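Local atomic coordinates of transcription termination factor FttA (Methanosarcina mazei, PDB entry 2XR1), a protein that probably terminates transcription by cutting nascent RNA where it leaves RNA polymerase and degrading the released transcript, using two zinc ions for its nuclease activity. Residues G411-S424 / P502-M514. Numbering follows the deposited sequence.
Sequences GGIAVIPAFAVGRS and PQPCVILATSGMM
Ala414 N donates to Cys505 O (3.0 Å), the first of five backbone bonds that zip strands 414-417 and 506-509 together in parallel, their axes 4.7 Å apart at closest approach. Ile507 N returns an almost straight bond to Ala414 O (173° at the hydrogen), and Ile416 N meets Ile507 O; Ala509 N then reaches Ile416 O from above the carbonyl plane. The ladder closes with a more bent bond from Ala418 N to Ala509 O.

On one face of the sheet Ile416 and Leu508 lie side by side, pointing the same way, with Leu508 CD1 alongside Ile416 CG1 and CD1, while Ile416 CD1 rests on Val506 CG1 (4.0 Å). The other face carries Val415, Ile507 and Pro417, whose CB meets Met514 CG.

Further along, Thr510 OG1 donates to Ala418 O (3.1 Å), adding a side-chain bond to the backbone series. Gly512 CA sits over the centre of the Phe419 ring, a CH-pi contact 3.8 Å from the centroid and 11° off its normal. Arg423, with CG beside its backbone N (chi1 -58°) and its chain extended to NE, brings a guanidinium face against Phe419 CE2; NH2 bonds to Tyr539 O.

Strands 445-448 and 533-536 flank the pair within the parallel sheet of the beta-CASP domain. Phe419 lies about 8 Å from a zinc ion (side chain to metal), and Val421 O accepts a bond from the zinc ligand His247. The backbone ladder, with apolar side chains on both its faces, thus leads into a region beside the dinuclear zinc site.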
loop_
_atom_site.group_PDB
_atom_site.type_symbol
_atom_site.label_atom_id
_atom_site.label_comp_id
_atom_site.label_asym_id
_atom_site.label_seq_id
_atom_site.Cartn_x
_atom_site.Cartn_y
_atom_site.Cartn_z
ATOM N N GLY B 411 16.994 -37.191 40.710
ATOM C CA GLY B 411 15.591 -37.578 40.911
ATOM C C GLY B 411 14.517 -36.654 40.368
ATOM O O GLY B 411 13.334 -36.897 40.534
ATOM N N GLY B 412 14.922 -35.587 39.714
ATOM C CA GLY B 412 13.966 -34.678 39.097
ATOM C C GLY B 412 13.622 -35.091 37.684
ATOM O O GLY B 412 14.277 -35.955 37.087
ATOM N N ILE B 413 12.576 -34.473 37.156
ATOM C CA ILE B 413 12.176 -34.709 35.787
ATOM C C ILE B 413 12.286 -33.417 34.954
ATOM O O ILE B 413 12.144 -32.304 35.466
ATOM C CB ILE B 413 10.798 -35.393 35.743
ATOM C CG1 ILE B 413 9.644 -34.460 36.090
ATOM C CG2 ILE B 413 10.751 -36.538 36.767
ATOM C CD1 ILE B 413 8.419 -35.282 36.727
ATOM N N ALA B 414 12.595 -33.566 33.676
ATOM C CA ALA B 414 12.965 -32.414 32.858
ATOM C C ALA B 414 11.856 -32.109 31.870
ATOM O O ALA B 414 11.621 -32.872 30.971
ATOM C CB ALA B 414 14.283 -32.691 32.137
ATOM N N VAL B 415 11.148 -31.006 32.075
ATOM C CA VAL B 415 10.098 -30.567 31.153
ATOM C C VAL B 415 10.731 -29.668 30.092
ATOM O O VAL B 415 11.452 -28.761 30.418
ATOM C CB VAL B 415 8.973 -29.812 31.899
ATOM C CG1 VAL B 415 7.993 -29.192 30.924
ATOM C CG2 VAL B 415 8.258 -30.761 32.902
ATOM N N ILE B 416 10.492 -29.973 28.826
ATOM C CA ILE B 416 11.085 -29.254 27.707
ATOM C C ILE B 416 9.983 -28.847 26.743
ATOM O O ILE B 416 9.566 -29.660 25.934
ATOM C CB ILE B 416 12.056 -30.163 26.906
ATOM C CG1 ILE B 416 12.992 -30.940 27.839
ATOM C CG2 ILE B 416 12.810 -29.362 25.902
ATOM C CD1 ILE B 416 14.244 -31.477 27.150
ATOM N N PRO B 417 9.477 -27.615 26.844
ATOM C CA PRO B 417 8.492 -27.163 25.889
ATOM C C PRO B 417 9.055 -27.132 24.508
ATOM O O PRO B 417 10.224 -26.900 24.343
ATOM C CB PRO B 417 8.166 -25.745 26.335
ATOM C CG PRO B 417 9.302 -25.344 27.089
ATOM C CD PRO B 417 9.785 -26.559 27.805
ATOM N N ALA B 418 8.202 -27.395 23.532
ATOM C CA ALA B 418 8.611 -27.607 22.156
ATOM C C ALA B 418 7.427 -27.384 21.252
ATOM O O ALA B 418 6.296 -27.418 21.673
ATOM C CB ALA B 418 9.096 -29.025 21.997
ATOM N N PHE B 419 7.698 -27.185 19.984
ATOM C CA PHE B 419 6.665 -27.209 18.964
ATOM C C PHE B 419 6.511 -28.602 18.443
ATOM O O PHE B 419 7.434 -29.402 18.564
ATOM C CB PHE B 419 7.027 -26.218 17.853
ATOM C CG PHE B 419 7.002 -24.804 18.325
ATOM C CD1 PHE B 419 5.801 -24.123 18.426
ATOM C CD2 PHE B 419 8.167 -24.186 18.750
ATOM C CE1 PHE B 419 5.768 -22.799 18.912
ATOM C CE2 PHE B 419 8.150 -22.887 19.223
ATOM C CZ PHE B 419 6.950 -22.190 19.298
ATOM N N ALA B 420 5.333 -28.906 17.903
ATOM C CA ALA B 420 5.117 -30.203 17.285
ATOM C C ALA B 420 6.208 -30.492 16.278
ATOM O O ALA B 420 6.769 -31.598 16.275
ATOM C CB ALA B 420 3.795 -30.266 16.620
ATOM N N VAL B 421 6.532 -29.509 15.434
ATOM C CA VAL B 421 7.628 -29.663 14.491
ATOM C C VAL B 421 8.605 -28.532 14.653
ATOM O O VAL B 421 8.211 -27.377 14.736
ATOM C CB VAL B 421 7.141 -29.659 13.024
ATOM C CG1 VAL B 421 6.360 -28.407 12.699
ATOM C CG2 VAL B 421 8.294 -29.752 12.097
ATOM N N GLY B 422 9.891 -28.856 14.648
ATOM C CA GLY B 422 10.923 -27.877 14.886
ATOM C C GLY B 422 11.779 -28.319 16.064
ATOM O O GLY B 422 12.678 -29.190 15.921
ATOM N N ARG B 423 11.504 -27.781 17.239
ATOM C CA ARG B 423 12.474 -27.929 18.332
ATOM C C ARG B 423 12.430 -29.330 18.922
ATOM O O ARG B 423 13.420 -29.834 19.425
ATOM C CB ARG B 423 12.201 -26.898 19.420
ATOM C CG ARG B 423 12.253 -25.481 18.936
ATOM C CD ARG B 423 11.674 -24.572 19.909
ATOM N NE ARG B 423 11.846 -23.212 19.422
ATOM C CZ ARG B 423 11.719 -22.116 20.147
ATOM N NH1 ARG B 423 11.401 -22.201 21.427
ATOM N NH2 ARG B 423 11.913 -20.939 19.575
ATOM N N SER B 424 11.275 -29.964 18.829
ATOM C CA SER B 424 11.113 -31.281 19.334
ATOM C C SER B 424 12.004 -32.290 18.597
ATOM O O SER B 424 12.698 -33.096 19.222
ATOM C CB SER B 424 9.653 -31.670 19.222
ATOM O OG SER B 424 9.210 -31.582 17.878
ATOM N N PRO B 502 4.709 -39.285 39.563
ATOM C CA PRO B 502 5.986 -38.696 39.078
ATOM C C PRO B 502 7.170 -39.625 39.329
ATOM O O PRO B 502 7.222 -40.364 40.332
ATOM C CB PRO B 502 6.139 -37.387 39.868
ATOM C CG PRO B 502 4.801 -37.165 40.540
ATOM C CD PRO B 502 4.145 -38.527 40.696
ATOM N N GLN B 503 8.106 -39.580 38.402
ATOM C CA GLN B 503 9.162 -40.555 38.320
ATOM C C GLN B 503 10.144 -39.975 37.327
ATOM O O GLN B 503 9.724 -39.519 36.277
ATOM C CB GLN B 503 8.580 -41.867 37.814
ATOM C CG GLN B 503 9.512 -43.044 37.861
ATOM C CD GLN B 503 8.756 -44.359 37.977
ATOM O OE1 GLN B 503 7.846 -44.632 37.188
ATOM N NE2 GLN B 503 9.128 -45.178 38.957
ATOM N N PRO B 504 11.452 -39.968 37.657
ATOM C CA PRO B 504 12.430 -39.227 36.830
ATOM C C PRO B 504 12.319 -39.554 35.369
ATOM O O PRO B 504 12.344 -40.708 35.007
ATOM C CB PRO B 504 13.782 -39.707 37.355
ATOM C CG PRO B 504 13.502 -40.238 38.716
ATOM C CD PRO B 504 12.115 -40.807 38.676
ATOM N N CYS B 505 12.210 -38.534 34.531
ATOM C CA CYS B 505 11.990 -38.732 33.109
ATOM C C CYS B 505 12.251 -37.426 32.363
ATOM O O CYS B 505 12.707 -36.449 32.971
ATOM C CB CYS B 505 10.549 -39.215 32.885
ATOM S SG CYS B 505 9.302 -38.014 33.451
ATOM N N VAL B 506 11.988 -37.420 31.056
ATOM C CA VAL B 506 12.056 -36.198 30.251
ATOM C C VAL B 506 10.714 -36.000 29.560
ATOM O O VAL B 506 10.132 -36.952 29.040
ATOM C CB VAL B 506 13.147 -36.274 29.157
ATOM C CG1 VAL B 506 12.971 -35.167 28.175
ATOM C CG2 VAL B 506 14.521 -36.229 29.726
ATOM N N ILE B 507 10.226 -34.772 29.530
ATOM C CA ILE B 507 8.980 -34.478 28.842
ATOM C C ILE B 507 9.180 -33.421 27.742
ATOM O O ILE B 507 9.457 -32.260 28.046
ATOM C CB ILE B 507 7.905 -34.022 29.841
ATOM C CG1 ILE B 507 7.785 -35.074 30.946
ATOM C CG2 ILE B 507 6.562 -33.824 29.154
ATOM C CD1 ILE B 507 6.677 -34.831 31.893
ATOM N N LEU B 508 9.071 -33.836 26.481
ATOM C CA LEU B 508 8.884 -32.894 25.388
ATOM C C LEU B 508 7.396 -32.662 25.279
ATOM O O LEU B 508 6.628 -33.609 25.215
ATOM C CB LEU B 508 9.443 -33.427 24.076
ATOM C CG LEU B 508 10.922 -33.071 23.861
ATOM C CD1 LEU B 508 11.621 -32.921 25.171
ATOM C CD2 LEU B 508 11.660 -34.090 23.000
ATOM N N ALA B 509 6.976 -31.413 25.320
ATOM C CA ALA B 509 5.553 -31.123 25.306
ATOM C C ALA B 509 5.309 -29.759 24.728
ATOM O O ALA B 509 6.155 -28.854 24.820
ATOM C CB ALA B 509 4.956 -31.210 26.697
ATOM N N THR B 510 4.103 -29.626 24.205
ATOM C CA THR B 510 3.652 -28.476 23.462
ATOM C C THR B 510 2.875 -27.530 24.399
ATOM O O THR B 510 2.265 -27.991 25.367
ATOM C CB THR B 510 2.819 -29.041 22.265
ATOM O OG1 THR B 510 3.515 -28.751 21.046
ATOM C CG2 THR B 510 1.379 -28.557 22.211
ATOM N N SER B 511 2.854 -26.225 24.152
ATOM C CA SER B 511 3.474 -25.584 22.997
ATOM C C SER B 511 4.805 -24.968 23.347
ATOM O O SER B 511 5.084 -24.650 24.466
ATOM C CB SER B 511 2.560 -24.496 22.435
ATOM O OG SER B 511 2.078 -23.691 23.470
ATOM N N GLY B 512 5.615 -24.770 22.342
ATOM C CA GLY B 512 7.003 -24.343 22.545
ATOM C C GLY B 512 7.336 -23.063 23.277
ATOM O O GLY B 512 8.499 -22.871 23.609
ATOM N N MET B 513 6.354 -22.195 23.519
ATOM C CA MET B 513 6.572 -20.972 24.335
ATOM C C MET B 513 5.595 -20.855 25.510
ATOM O O MET B 513 5.354 -19.776 26.054
ATOM C CB MET B 513 6.562 -19.728 23.439
ATOM C CG MET B 513 7.686 -19.767 22.384
ATOM S SD MET B 513 7.703 -18.293 21.398
ATOM C CE MET B 513 9.253 -18.426 20.479
ATOM N N MET B 514 5.029 -22.002 25.886
ATOM C CA MET B 514 4.186 -22.157 27.060
ATOM C C MET B 514 2.950 -21.283 27.077
ATOM O O MET B 514 2.392 -21.053 28.136
ATOM C CB MET B 514 5.021 -21.927 28.324
ATOM C CG MET B 514 6.152 -22.915 28.465
ATOM S SD MET B 514 7.238 -22.618 29.859
ATOM C CE MET B 514 6.406 -23.500 31.185
#